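Local coordinates for protein cellulose 1,4-beta-cellobiosidase (Thermobifida fusca, PDB 4JJJ) that probably hydrolyses cellulose to cellobiose as a family 48 glycoside hydrolase, this chain being the catalytic domain of a longer, multidomain enzyme, at residues 380-383 against 384-388; 404-407 against 408-411; 520-523 against 524-528; 630-633 against 634-637. The protein carries 1 engineered substitution. All blocks are in the same frame, centred on the assembly; numbering follows the deposited sequence.

Interaction 1 (380-383 against 384-388); sequences SWKG and SYDTP. With FE (Fe (III) ion), chain N.
Trp381 and Pro388 meet through a CH-pi contact: the proline CB sits over one face of the indole, 3.8 Å from the centroid of its five-membered ring and close to the ring normal. The indole reaches this place because CG of Trp381 is turned anti to the backbone N (chi1 -161°), and its CD1 corner also lies by CB of Asp386. Ser380 lies over one face of Tyr385, OG above the ring centre and CB nearest CE1 at 3.4 Å, while the same OG accepts the backbone N-H of Tyr385 at 3.0 Å; the phenol hydroxyl is held by Asp269. Between the rings, Trp381 O takes two backbone donors, Asp386 N at 3.0 Å in the carbonyl plane and Ser384 N from above that plane. Replacing Trp381 with an alanine would probably leave the Pro388 ring without its aromatic partner and open a gap between it and Asp386 CB. On the outer side the extended Lys382 chain crosses Asp386, its CD 3.6 Å from OD2, although NZ stays beyond salt-bridge range. Asp386 OD1 binds the iron(III) ion at 2.2 Å and also accepts Thr387 N, which steadies the carboxylate; four waters are the other iron ligands found here. The arrangement is a type I' beta turn, 381-384, in the loop between strands 376-378 and 394-395, carrying a peripheral, largely water-ligated metal site.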
ATOM      1  N   SER A 380     -13.947  11.758   6.838  1.00  7.80           N
ATOM      2  CA  SER A 380     -15.102  11.685   5.924  1.00  7.65           C
ATOM      3  C   SER A 380     -15.795  10.371   6.125  1.00  7.81           C
ATOM      4  O   SER A 380     -15.468   9.332   5.516  1.00  8.03           O
ATOM      5  CB  SER A 380     -14.684  11.818   4.501  1.00  8.22           C
ATOM      6  OG  SER A 380     -15.779  11.871   3.564  1.00  7.98           O
ATOM      7  N   TRP A 381     -16.806  10.340   7.035  1.00  8.57           N
ATOM      8  CA  TRP A 381     -17.509   9.121   7.243  1.00  9.47           C
ATOM      9  C   TRP A 381     -18.168   8.579   5.940  1.00 10.74           C
ATOM     10  O   TRP A 381     -18.933   9.272   5.290  1.00 10.69           O
ATOM     11  CB  TRP A 381     -18.560   9.335   8.377  1.00  9.04           C
ATOM     12  CG  TRP A 381     -19.017   8.077   8.976  1.00  9.04           C
ATOM     13  CD1 TRP A 381     -20.286   7.559   8.890  1.00  9.77           C
ATOM     14  CD2 TRP A 381     -18.262   7.128   9.753  1.00 10.41           C
ATOM     15  NE1 TRP A 381     -20.332   6.339   9.518  1.00 11.00           N
ATOM     16  CE2 TRP A 381     -19.098   6.058  10.050  1.00 10.29           C
ATOM     17  CE3 TRP A 381     -16.940   7.083  10.208  1.00 10.17           C
ATOM     18  CZ2 TRP A 381     -18.668   4.955  10.818  1.00 10.83           C
ATOM     19  CZ3 TRP A 381     -16.505   6.026  10.950  1.00 11.23           C
ATOM     20  CH2 TRP A 381     -17.378   4.956  11.263  1.00 11.20           C
ATOM     21  N   LYS A 382     -17.914   7.308   5.663  1.00 11.13           N
ATOM     22  CA  LYS A 382     -18.439   6.571   4.539  1.00 12.44           C
ATOM     23  C   LYS A 382     -17.977   7.224   3.255  1.00 11.94           C
ATOM     24  O   LYS A 382     -18.559   7.006   2.139  1.00 13.58           O
ATOM     25  CB  LYS A 382     -19.943   6.438   4.613  1.00 16.02           C
ATOM     26  CG  LYS A 382     -20.299   5.426   5.687  1.00 18.00           C
ATOM     27  CD  LYS A 382     -21.778   5.448   5.872  1.00 24.33           C
ATOM     28  CE  LYS A 382     -22.140   4.409   6.903  1.00 30.25           C
ATOM     29  NZ  LYS A 382     -23.625   4.450   7.138  1.00 37.63           N
ATOM     30  N   GLY A 383     -16.992   8.064   3.344  1.00 10.59           N
ATOM     31  CA  GLY A 383     -16.543   8.803   2.135  1.00 10.25           C
ATOM     32  C   GLY A 383     -17.514   9.797   1.490  1.00 10.96           C
ATOM     33  O   GLY A 383     -17.272  10.211   0.357  1.00 11.52           O
ATOM     34  N   SER A 384     -18.430  10.300   2.289  1.00 10.25           N
ATOM     35  CA  SER A 384     -19.385  11.324   1.852  1.00 10.50           C
ATOM     36  C   SER A 384     -19.651  12.316   3.001  1.00 10.17           C
ATOM     37  O   SER A 384     -20.682  12.973   3.033  1.00 10.80           O
ATOM     38  CB  SER A 384     -20.649  10.711   1.320  1.00 13.44           C
ATOM     39  OG  SER A 384     -21.297   9.920   2.334  1.00 15.28           O
ATOM     40  N   TYR A 385     -18.717  12.458   3.944  1.00 10.38           N
ATOM     41  CA  TYR A 385     -18.856  13.323   5.089  1.00  9.68           C
ATOM     42  C   TYR A 385     -20.210  13.003   5.815  1.00 11.05           C
ATOM     43  O   TYR A 385     -20.918  13.968   6.171  1.00 13.79           O
ATOM     44  CB  TYR A 385     -18.711  14.816   4.757  1.00 10.42           C
ATOM     45  CG  TYR A 385     -17.371  15.094   4.064  1.00  9.23           C
ATOM     46  CD1 TYR A 385     -16.206  15.111   4.766  1.00  9.00           C
ATOM     47  CD2 TYR A 385     -17.286  15.221   2.682  1.00  9.36           C
ATOM     48  CE1 TYR A 385     -14.960  15.226   4.099  1.00  8.48           C
ATOM     49  CE2 TYR A 385     -16.068  15.347   2.020  1.00  8.69           C
ATOM     50  CZ  TYR A 385     -14.902  15.361   2.758  1.00  9.42           C
ATOM     51  OH  TYR A 385     -13.732  15.499   2.073  1.00  8.67           O
ATOM     52  N   ASP A 386     -20.528  11.727   5.949  1.00 11.72           N
ATOM     53  CA  ASP A 386     -21.793  11.261   6.490  1.00 12.68           C
ATOM     54  C   ASP A 386     -21.736  11.387   7.990  1.00 13.16           C
ATOM     55  O   ASP A 386     -20.791  11.804   8.595  1.00 10.92           O
ATOM     56  CB  ASP A 386     -22.046   9.811   6.114  1.00 14.17           C
ATOM     57  CG  ASP A 386     -23.499   9.466   5.921  1.00 21.87           C
ATOM     58  OD1 ASP A 386     -24.378  10.286   6.373  1.00 22.38           O
ATOM     59  OD2 ASP A 386     -23.694   8.442   5.177  1.00 28.69           O
ATOM     60  N   THR A 387     -22.881  11.071   8.589  1.00 14.21           N
ATOM     61  CA  THR A 387     -23.043  11.199  10.041  1.00 14.81           C
ATOM     62  C   THR A 387     -22.664   9.929  10.711  1.00 13.97           C
ATOM     63  O   THR A 387     -23.245   8.856  10.501  1.00 17.23           O
ATOM     64  CB  THR A 387     -24.554  11.433  10.287  1.00 16.10           C
ATOM     65  OG1 THR A 387     -24.858  12.691   9.687  1.00 21.05           O
ATOM     66  CG2 THR A 387     -24.761  11.386  11.835  1.00 17.36           C
ATOM     67  N   PRO A 388     -21.600   9.959  11.528  1.00 13.33           N
ATOM     68  CA  PRO A 388     -21.318   8.738  12.224  1.00 13.23           C
ATOM     69  C   PRO A 388     -22.211   8.477  13.411  1.00 14.52           C
ATOM     70  O   PRO A 388     -22.817   9.475  13.894  1.00 14.42           O
ATOM     71  CB  PRO A 388     -19.894   8.957  12.714  1.00 14.57           C
ATOM     72  CG  PRO A 388     -19.475  10.221  12.195  1.00 15.00           C
ATOM     73  CD  PRO A 388     -20.707  11.024  11.909  1.00 14.20           C
TER
HETATM   74 FE    FE N 713     -26.485  10.050   5.979  0.50 39.11          FE
HETATM   75  O   HOH W   1     -18.046  12.512   8.293  1.00  9.49           O
HETATM   76  O   HOH W   2     -24.009   7.357   8.208  0.50 28.66           O
HETATM   77  O   HOH W   3     -21.219   7.210   1.230  1.00 34.08           O
HETATM   78  O   HOH W   4     -26.380   8.735   4.430  1.00 37.69           O
HETATM   79  O   HOH W   5     -27.158   9.002   7.963  0.50 17.14           O
HETATM   80  O   HOH W   6     -25.764   8.291   6.507  0.50 19.07           O
HETATM   81  O   HOH W   7     -26.194  10.457   7.894  0.50 25.57           O

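Interaction 2 (404-407 against 408-411); sequences PVWN and DPPS. With CA (calcium ion), chain E; BGC (beta-D-glucopyranose), chain D.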
ATOM      1  N   PRO A 404     -10.850   0.836   8.019  1.00  5.44           N
ATOM      2  CA  PRO A 404     -10.665   1.981   7.091  1.00  5.69           C
ATOM      3  C   PRO A 404     -10.670   1.614   5.629  1.00  5.98           C
ATOM      4  O   PRO A 404      -9.982   0.682   5.246  1.00  6.42           O
ATOM      5  CB  PRO A 404      -9.279   2.522   7.528  1.00  5.93           C
ATOM      6  CG  PRO A 404      -9.116   2.076   8.939  1.00  5.73           C
ATOM      7  CD  PRO A 404      -9.704   0.718   8.975  1.00  5.55           C
ATOM      8  N   VAL A 405     -11.416   2.357   4.857  1.00  6.35           N
ATOM      9  CA  VAL A 405     -11.404   2.300   3.420  1.00  6.85           C
ATOM     10  C   VAL A 405     -12.029   1.055   2.821  1.00  8.61           C
ATOM     11  O   VAL A 405     -13.009   1.208   2.078  1.00 12.05           O
ATOM     12  CB  VAL A 405     -10.067   2.621   2.768  1.00  6.72           C
ATOM     13  CG1 VAL A 405     -10.224   2.710   1.286  1.00  7.55           C
ATOM     14  CG2 VAL A 405      -9.485   3.943   3.345  1.00  6.43           C
ATOM     15  N   TRP A 406     -11.404  -0.096   2.991  1.00  7.39           N
ATOM     16  CA  TRP A 406     -11.902  -1.369   2.390  1.00  7.30           C
ATOM     17  C   TRP A 406     -12.855  -1.997   3.434  1.00  7.71           C
ATOM     18  O   TRP A 406     -12.515  -2.134   4.636  1.00  6.21           O
ATOM     19  CB  TRP A 406     -10.786  -2.384   2.188  1.00  8.46           C
ATOM     20  CG  TRP A 406      -9.932  -2.274   0.986  1.00  8.17           C
ATOM     21  CD1 TRP A 406      -9.804  -1.263   0.114  1.00 10.22           C
ATOM     22  CD2 TRP A 406      -9.086  -3.358   0.539  1.00  9.92           C
ATOM     23  NE1 TRP A 406      -8.880  -1.654  -0.876  1.00 11.28           N
ATOM     24  CE2 TRP A 406      -8.445  -2.941  -0.630  1.00 10.89           C
ATOM     25  CE3 TRP A 406      -8.865  -4.606   1.002  1.00 10.43           C
ATOM     26  CZ2 TRP A 406      -7.575  -3.793  -1.311  1.00  9.31           C
ATOM     27  CZ3 TRP A 406      -7.983  -5.487   0.280  1.00 11.39           C
ATOM     28  CH2 TRP A 406      -7.383  -5.042  -0.814  1.00  9.53           C
ATOM     29  N   ASN A 407     -14.049  -2.417   2.961  1.00  6.91           N
ATOM     30  CA  ASN A 407     -14.932  -3.248   3.807  1.00  7.10           C
ATOM     31  C   ASN A 407     -15.209  -4.659   3.256  1.00  7.15           C
ATOM     32  O   ASN A 407     -15.934  -5.433   3.768  1.00  6.73           O
ATOM     33  CB  ASN A 407     -16.261  -2.550   3.925  1.00  6.16           C
ATOM     34  CG  ASN A 407     -16.287  -1.181   4.594  1.00  6.87           C
ATOM     35  OD1 ASN A 407     -17.406  -0.525   4.607  1.00  8.67           O
ATOM     36  ND2 ASN A 407     -15.225  -0.736   5.169  1.00  6.60           N
ATOM     37  N   ASP A 408     -14.572  -4.957   2.108  1.00  7.07           N
ATOM     38  CA  ASP A 408     -14.647  -6.262   1.411  1.00  6.49           C
ATOM     39  C   ASP A 408     -13.278  -6.715   0.984  1.00  7.10           C
ATOM     40  O   ASP A 408     -12.968  -6.621  -0.184  1.00  7.15           O
ATOM     41  CB  ASP A 408     -15.631  -6.126   0.233  1.00  6.35           C
ATOM     42  CG  ASP A 408     -16.040  -7.466  -0.360  1.00  7.22           C
ATOM     43  OD1 ASP A 408     -16.901  -7.358  -1.283  1.00  7.05           O
ATOM     44  OD2 ASP A 408     -15.612  -8.504   0.100  1.00  7.09           O
ATOM     45  N   PRO A 409     -12.483  -7.247   1.927  1.00  6.57           N
ATOM     46  CA  PRO A 409     -12.737  -7.512   3.313  1.00  6.53           C
ATOM     47  C   PRO A 409     -12.420  -6.287   4.199  1.00  6.93           C
ATOM     48  O   PRO A 409     -11.722  -5.391   3.793  1.00  6.30           O
ATOM     49  CB  PRO A 409     -11.732  -8.611   3.608  1.00  6.72           C
ATOM     50  CG  PRO A 409     -10.540  -8.222   2.829  1.00  7.36           C
ATOM     51  CD  PRO A 409     -11.128  -7.734   1.525  1.00  6.97           C
ATOM     52  N   PRO A 410     -12.928  -6.327   5.436  1.00  7.24           N
ATOM     53  CA  PRO A 410     -12.508  -5.294   6.402  1.00  6.54           C
ATOM     54  C   PRO A 410     -10.996  -5.159   6.420  1.00  5.66           C
ATOM     55  O   PRO A 410     -10.307  -6.138   6.606  1.00  6.70           O
ATOM     56  CB  PRO A 410     -13.072  -5.804   7.696  1.00  7.50           C
ATOM     57  CG  PRO A 410     -14.267  -6.677   7.287  1.00  8.13           C
ATOM     58  CD  PRO A 410     -13.756  -7.376   6.072  1.00  8.65           C
ATOM     59  N   SER A 411     -10.520  -3.923   6.205  1.00  6.01           N
ATOM     60  CA  SER A 411      -9.145  -3.634   5.884  1.00  5.71           C
ATOM     61  C   SER A 411      -8.154  -3.962   6.995  1.00  5.51           C
ATOM     62  O   SER A 411      -6.943  -4.106   6.729  1.00  5.51           O
ATOM     63  CB  SER A 411      -8.908  -2.199   5.516  1.00  5.97           C
ATOM     64  OG  SER A 411      -9.202  -1.380   6.655  1.00  5.70           O
TER
HETATM   65 CA    CA E 704     -18.547  -6.359  -2.481  1.00  8.03          CA
HETATM   66  C2  BGC D   1      -5.124  -0.319  -2.187  1.00  7.01           C
HETATM   67  C3  BGC D   1      -6.120   0.293  -3.172  1.00  6.09           C
HETATM   68  C4  BGC D   1      -5.656   1.665  -3.540  1.00  5.99           C
HETATM   69  C5  BGC D   1      -4.251   1.725  -4.076  1.00  5.23           C
HETATM   70  C6  BGC D   1      -3.760   3.126  -4.418  1.00  4.65           C
HETATM   71  C1  BGC D   1      -3.743  -0.131  -2.746  1.00  5.91           C
HETATM   72  O1  BGC D   1      -2.778  -0.613  -1.798  1.00  5.90           O
HETATM   73  O2  BGC D   1      -5.384  -1.709  -1.893  1.00  8.90           O
HETATM   74  O3  BGC D   1      -7.388   0.377  -2.474  1.00  6.51           O
HETATM   75  O4  BGC D   1      -6.511   1.974  -4.697  1.00  5.93           O
HETATM   76  O5  BGC D   1      -3.389   1.201  -3.052  1.00  5.20           O
HETATM   77  O6  BGC D   1      -3.896   3.965  -3.235  1.00  4.67           O
HETATM   78  O   HOH W   8     -19.503  -5.867  -0.209  1.00  8.78           O
HETATM   79  O   HOH W   9     -20.426  -5.286  -3.379  1.00  8.96           O
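Ser411 folds back onto Pro404 and Trp406 to close a proline-rich loop between strand 398-401 and helix 416-432, a loop that lines the glycan-binding cleft of this family 48 domain. The tight part lies at this closure. Ser411 OG, set between its backbone N and carbonyl carbon (chi1 64°), donates to Pro404 O over only 2.6 Å, and the same carbonyl also accepts the backbone N of Trp406. The serine CB packs 3.8 Å from CB of Trp406, and a weak bond from Ser411 N to Trp406 O completes the turn. Trp406 O is approached from above its carbonyl plane by Asn407 ND2, a nearly straight bond that fixes the amide.

The packing is looser at Pro409, which follows a cis peptide bond and is exposed; it lies alongside the indole, and its side chain reaches the ring through CD, 3.9 Å from CE3 of Trp406. Asp408 stands apart, turned outward from the loop with CG anti to its backbone N (chi1 -167°), yet firmly held: OD1 binds a calcium ion shared with Glu185, Glu560, the backbone carbonyl of Arg180 and two waters, while OD2 forms a salt bridge with Arg551. On the cleft side, Trp299 and Tyr175 meet the indole, whose edge faces the sugar: Trp406 NE1 donates to O3 of the beta-D-glucopyranose at 3.0 Å.

Interaction 3 (520-523 against 524-528); sequences TALA and TAEGL. With ZN (zinc ion), chain S.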
ATOM      1  N   THR A 520      12.740 -13.328  25.457  1.00 14.09           N
ATOM      2  CA  THR A 520      11.652 -14.100  24.882  1.00 15.34           C
ATOM      3  C   THR A 520      11.436 -13.678  23.433  1.00 13.50           C
ATOM      4  O   THR A 520      11.223 -14.490  22.531  1.00 12.19           O
ATOM      5  CB  THR A 520      10.370 -13.913  25.677  1.00 18.55           C
ATOM      6  OG1 THR A 520      10.637 -14.238  27.087  1.00 23.28           O
ATOM      7  CG2 THR A 520       9.248 -14.834  25.164  1.00 19.03           C
ATOM      8  N   ALA A 521      11.477 -12.373  23.217  1.00 12.42           N
ATOM      9  CA  ALA A 521      11.349 -11.809  21.852  1.00 10.79           C
ATOM     10  C   ALA A 521      12.422 -12.371  20.923  1.00  9.97           C
ATOM     11  O   ALA A 521      12.160 -12.757  19.752  1.00  9.55           O
ATOM     12  CB  ALA A 521      11.348 -10.302  21.825  1.00 10.47           C
ATOM     13  N   LEU A 522      13.679 -12.356  21.363  1.00 10.90           N
ATOM     14  CA  LEU A 522      14.742 -12.830  20.506  1.00 11.69           C
ATOM     15  C   LEU A 522      14.573 -14.333  20.238  1.00 10.42           C
ATOM     16  O   LEU A 522      14.778 -14.772  19.103  1.00  9.66           O
ATOM     17  CB  LEU A 522      16.119 -12.622  21.116  1.00 13.62           C
ATOM     18  CG  LEU A 522      17.291 -13.012  20.146  1.00 15.35           C
ATOM     19  CD1 LEU A 522      17.202 -12.460  18.746  1.00 17.70           C
ATOM     20  CD2 LEU A 522      18.603 -12.628  20.816  1.00 18.11           C
ATOM     21  N   ALA A 523      14.180 -15.074  21.279  1.00  9.97           N
ATOM     22  CA  ALA A 523      13.982 -16.530  21.077  1.00 11.21           C
ATOM     23  C   ALA A 523      12.912 -16.856  20.055  1.00 10.50           C
ATOM     24  O   ALA A 523      13.087 -17.723  19.197  1.00  9.82           O
ATOM     25  CB  ALA A 523      13.780 -17.275  22.385  1.00 12.04           C
ATOM     26  N   THR A 524      11.844 -16.111  20.060  1.00 10.89           N
ATOM     27  CA  THR A 524      10.782 -16.274  19.054  1.00  9.71           C
ATOM     28  C   THR A 524      11.295 -15.958  17.671  1.00  9.53           C
ATOM     29  O   THR A 524      11.053 -16.701  16.738  1.00  9.82           O
ATOM     30  CB  THR A 524       9.519 -15.447  19.443  1.00 10.95           C
ATOM     31  OG1 THR A 524       9.148 -15.837  20.776  1.00 14.05           O
ATOM     32  CG2 THR A 524       8.346 -15.626  18.515  1.00 11.70           C
ATOM     33  N   ALA A 525      11.954 -14.794  17.537  1.00  8.97           N
ATOM     34  CA  ALA A 525      12.516 -14.393  16.267  1.00  9.31           C
ATOM     35  C   ALA A 525      13.438 -15.464  15.706  1.00  8.47           C
ATOM     36  O   ALA A 525      13.372 -15.810  14.523  1.00  8.96           O
ATOM     37  CB  ALA A 525      13.272 -13.102  16.423  1.00 10.47           C
ATOM     38  N   GLU A 526      14.294 -16.004  16.582  1.00  9.91           N
ATOM     39  CA  GLU A 526      15.277 -16.973  16.109  1.00 11.30           C
ATOM     40  C   GLU A 526      14.533 -18.221  15.596  1.00  9.94           C
ATOM     41  O   GLU A 526      14.943 -18.803  14.570  1.00  9.52           O
ATOM     42  CB  GLU A 526      16.204 -17.409  17.234  1.00 12.45           C
ATOM     43  CG  GLU A 526      17.180 -16.353  17.704  1.00 14.31           C
ATOM     44  CD  GLU A 526      18.385 -16.069  16.795  1.00 14.34           C
ATOM     45  OE1 GLU A 526      18.377 -16.307  15.567  1.00 15.01           O
ATOM     46  OE2 GLU A 526      19.411 -15.589  17.370  1.00 13.85           O
ATOM     47  N   GLY A 527      13.459 -18.632  16.280  1.00  9.44           N
ATOM     48  CA  GLY A 527      12.656 -19.769  15.851  1.00  9.12           C
ATOM     49  C   GLY A 527      11.951 -19.557  14.528  1.00 10.07           C
ATOM     50  O   GLY A 527      11.874 -20.427  13.709  1.00  9.24           O
ATOM     51  N   LEU A 528      11.485 -18.313  14.316  1.00  8.94           N
ATOM     52  CA  LEU A 528      10.923 -17.923  13.014  1.00  8.23           C
ATOM     53  C   LEU A 528      11.946 -17.929  11.856  1.00  7.57           C
ATOM     54  O   LEU A 528      11.671 -18.439  10.761  1.00  8.70           O
ATOM     55  CB  LEU A 528      10.238 -16.567  13.113  1.00  8.78           C
ATOM     56  CG  LEU A 528       9.012 -16.528  14.045  1.00  9.00           C
ATOM     57  CD1 LEU A 528       8.472 -15.138  14.131  1.00 11.04           C
ATOM     58  CD2 LEU A 528       7.946 -17.548  13.581  1.00  8.78           C
TER
HETATM   59 ZN    ZN S 718      20.886 -15.507  16.124  1.00 16.65          ZN
HETATM   60  O   HOH W  10      21.491 -17.338  15.423  1.00 28.97           O
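Leu522 sends CG anti to its backbone N (chi1 -175°), whereas Glu526 keeps CG beside its own N (chi1 -70°) and then bends at chi2 (-75°); the two side chains, one helical turn apart, come to lie side by side and point the same way. The leucine CD1 meets Glu526 CG at 4.0 Å, so a methyl branch flanks the aliphatic part of the glutamate. The chi1 choice also sets that CG against the backbone, 3.2 Å from Leu522 O, and the same carbonyl accepts Glu526 N at 2.8 Å.

The bend at chi2 then swings the carboxylate to the zinc ion, with OE2 at 1.9 Å; water 10, itself a zinc ligand, donates to OE1. His633 of helix 620-637 supplies NE2 to the same ion. On another side of the helix, Thr524 N donates to Thr520 O, and Thr524 OG1 lies 3.0 Å from that oxygen. Thr524 and Ala525 pack on helix 499-516, with Ile449 of helix 435-450 also touching Thr524. Successive i to i+4 bonds, such as Ala525 N to Ala521 O, make this a regular alpha-helical segment of the (alpha/alpha)6 fold, bearing a zinc site between helices.

Interaction 4 (630-633 against 634-637); sequences FAAH and DELF. With ZN (zinc ion), chain S.
His633 and Asp634 are joined by a side-chain hydrogen bond between neighbours: ND1 donates to Asp634 OD1 at 2.8 Å, with the acceptor close to the imidazole plane. The ring and carboxylate planes are 48° apart, so the carboxylate meets the ring edge while turned out of its plane. With ND1 thus engaged as a donor, NE2 is presented to the zinc ion, 2.0 Å away, and the aspartate acts as a second-shell group that fixes the ring's rotation and would tend to strengthen its electron donation to the metal. An alanine at Asp634 would probably leave ND1 of His633 without this acceptor and the ring less firmly set about its CB-CG bond.

Among ring contacts, Phe637 places its edge toward the face of His633, with centroids 5.7 Å apart; its CB lies over that face, 4.1 Å from CE1 of His633. Turning CG of Phe637 beside its own backbone N (chi1 -59°) sets the phenyl ring here. Tyr2 of helix 2-14 also meets the imidazole.

The residues belong to the last turns of helix 620-637, one of the helices of the (alpha/alpha)6 barrel, held by backbone hydrogen bonds. Glu635 N donates to Ala631 O at 3.1 Å, and Phe637 N to His633 O at 2.8 Å; Leu636 N donates to Ala632 O, with a weak longer bond to His633 O. The extended side chain of Glu635 runs to Tyr62 and Trp239, which hold its two carboxylate oxygens.

The side chain of Leu636 lies against the backbone, its CG 3.2 Å from Ala632 O.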
ATOM      1  N   PHE A 630      16.893 -12.007   7.292  1.00  6.82           N
ATOM      2  CA  PHE A 630      18.225 -12.621   7.422  1.00  6.74           C
ATOM      3  C   PHE A 630      19.323 -11.594   7.557  1.00  7.54           C
ATOM      4  O   PHE A 630      20.192 -11.719   8.458  1.00  6.98           O
ATOM      5  CB  PHE A 630      18.532 -13.536   6.245  1.00  7.20           C
ATOM      6  CG  PHE A 630      17.579 -14.708   6.087  1.00  7.07           C
ATOM      7  CD1 PHE A 630      16.897 -15.321   7.181  1.00  7.57           C
ATOM      8  CD2 PHE A 630      17.479 -15.305   4.841  1.00  7.20           C
ATOM      9  CE1 PHE A 630      16.073 -16.448   6.974  1.00  7.73           C
ATOM     10  CE2 PHE A 630      16.635 -16.410   4.624  1.00  7.65           C
ATOM     11  CZ  PHE A 630      15.999 -17.020   5.667  1.00  7.59           C
ATOM     12  N   ALA A 631      19.268 -10.610   6.672  1.00  7.02           N
ATOM     13  CA  ALA A 631      20.254  -9.505   6.769  1.00  7.33           C
ATOM     14  C   ALA A 631      20.172  -8.747   8.077  1.00  8.11           C
ATOM     15  O   ALA A 631      21.202  -8.363   8.631  1.00  8.37           O
ATOM     16  CB  ALA A 631      20.175  -8.605   5.611  1.00  7.39           C
ATOM     17  N   ALA A 632      18.951  -8.456   8.583  1.00  7.60           N
ATOM     18  CA  ALA A 632      18.778  -7.755   9.838  1.00  8.64           C
ATOM     19  C   ALA A 632      19.399  -8.539  10.963  1.00  8.29           C
ATOM     20  O   ALA A 632      19.909  -7.964  11.940  1.00  8.10           O
ATOM     21  CB  ALA A 632      17.336  -7.440  10.129  1.00  9.24           C
ATOM     22  N   HIS A 633      19.262  -9.848  10.928  1.00  8.81           N
ATOM     23  CA  HIS A 633      19.803 -10.662  12.018  1.00  9.85           C
ATOM     24  C   HIS A 633      21.301 -10.347  12.179  1.00 11.77           C
ATOM     25  O   HIS A 633      21.762 -10.122  13.273  1.00 10.43           O
ATOM     26  CB  HIS A 633      19.581 -12.173  11.833  1.00 10.27           C
ATOM     27  CG  HIS A 633      20.286 -12.997  12.899  1.00  9.79           C
ATOM     28  ND1 HIS A 633      21.653 -13.172  12.914  1.00 13.63           N
ATOM     29  CD2 HIS A 633      19.811 -13.645  13.976  1.00 12.13           C
ATOM     30  CE1 HIS A 633      21.979 -13.886  13.970  1.00 12.60           C
ATOM     31  NE2 HIS A 633      20.879 -14.179  14.618  1.00 13.13           N
ATOM     32  N   ASP A 634      22.060 -10.363  11.093  1.00 13.96           N
ATOM     33  CA  ASP A 634      23.494 -10.128  11.270  1.00 15.30           C
ATOM     34  C   ASP A 634      23.847  -8.671  11.553  1.00 13.65           C
ATOM     35  O   ASP A 634      24.757  -8.379  12.283  1.00 14.06           O
ATOM     36  CB  ASP A 634      24.289 -10.717  10.140  1.00 17.84           C
ATOM     37  CG  ASP A 634      24.589 -12.249  10.392  1.00 21.50           C
ATOM     38  OD1 ASP A 634      23.915 -12.909  11.281  1.00 20.50           O
ATOM     39  OD2 ASP A 634      25.543 -12.723   9.723  1.00 23.46           O
ATOM     40  N   GLU A 635      23.056  -7.723  11.011  1.00 11.85           N
ATOM     41  CA  GLU A 635      23.162  -6.305  11.328  1.00 10.92           C
ATOM     42  C   GLU A 635      23.044  -6.085  12.825  1.00 11.51           C
ATOM     43  O   GLU A 635      23.849  -5.288  13.431  1.00 12.45           O
ATOM     44  CB  GLU A 635      22.021  -5.570  10.620  1.00 10.82           C
ATOM     45  CG  GLU A 635      21.920  -4.070  10.954  1.00 10.83           C
ATOM     46  CD  GLU A 635      20.777  -3.381  10.170  1.00 11.34           C
ATOM     47  OE1 GLU A 635      19.958  -4.123   9.540  1.00 12.08           O
ATOM     48  OE2 GLU A 635      20.602  -2.153  10.376  1.00 14.46           O
ATOM     49  N   LEU A 636      22.102  -6.757  13.454  1.00 10.17           N
ATOM     50  CA  LEU A 636      21.751  -6.531  14.862  1.00 10.92           C
ATOM     51  C   LEU A 636      22.577  -7.395  15.802  1.00 12.94           C
ATOM     52  O   LEU A 636      22.893  -6.920  16.893  1.00 13.92           O
ATOM     53  CB  LEU A 636      20.274  -6.850  15.123  1.00  9.29           C
ATOM     54  CG  LEU A 636      19.346  -5.911  14.359  1.00  9.37           C
ATOM     55  CD1 LEU A 636      17.939  -6.363  14.463  1.00  8.91           C
ATOM     56  CD2 LEU A 636      19.392  -4.537  14.975  1.00 10.44           C
ATOM     57  N   PHE A 637      22.910  -8.630  15.349  1.00 13.50           N
ATOM     58  CA  PHE A 637      23.470  -9.614  16.277  1.00 16.97           C
ATOM     59  C   PHE A 637      24.798 -10.163  15.830  1.00 23.81           C
ATOM     60  O   PHE A 637      25.449 -10.828  16.637  1.00 28.22           O
ATOM     61  CB  PHE A 637      22.455 -10.705  16.589  1.00 17.27           C
ATOM     62  CG  PHE A 637      21.184 -10.167  17.205  1.00 15.19           C
ATOM     63  CD1 PHE A 637      21.175  -9.601  18.452  1.00 16.17           C
ATOM     64  CD2 PHE A 637      20.001 -10.190  16.504  1.00 16.02           C
ATOM     65  CE1 PHE A 637      19.980  -9.128  19.010  1.00 15.72           C
ATOM     66  CE2 PHE A 637      18.846  -9.704  17.042  1.00 13.88           C
ATOM     67  CZ  PHE A 637      18.824  -9.167  18.245  1.00 13.21           C
TER
HETATM   68 ZN    ZN S 718      20.886 -15.507  16.124  1.00 16.65          ZN
HETATM   69  O   HOH W  10      21.491 -17.338  15.423  1.00 28.97           O

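How the interactions relate
Interactions 3 and 4 form one unit: Glu526 and His633 bind the same zinc ion, share water 10, and bring helices 519-533 and 620-637 together. There Glu526 OE1 lies 3.4 Å from His633 CD2, and Leu522 CD1 packs 3.6 Å from Phe637 CE2. Their centres are about 13 Å apart. Interactions 1 and 2 are successive loops, with centres about 15 Å apart and nearest atoms about 7 Å apart, without touching. Interaction 2 meets the bound sugar directly, whereas Gly383 of interaction 1 is about 8 Å from a glucose unit. The zinc unit is remote from this glycan-binding loop: the centres of interactions 2 and 4 are about 35 Å apart.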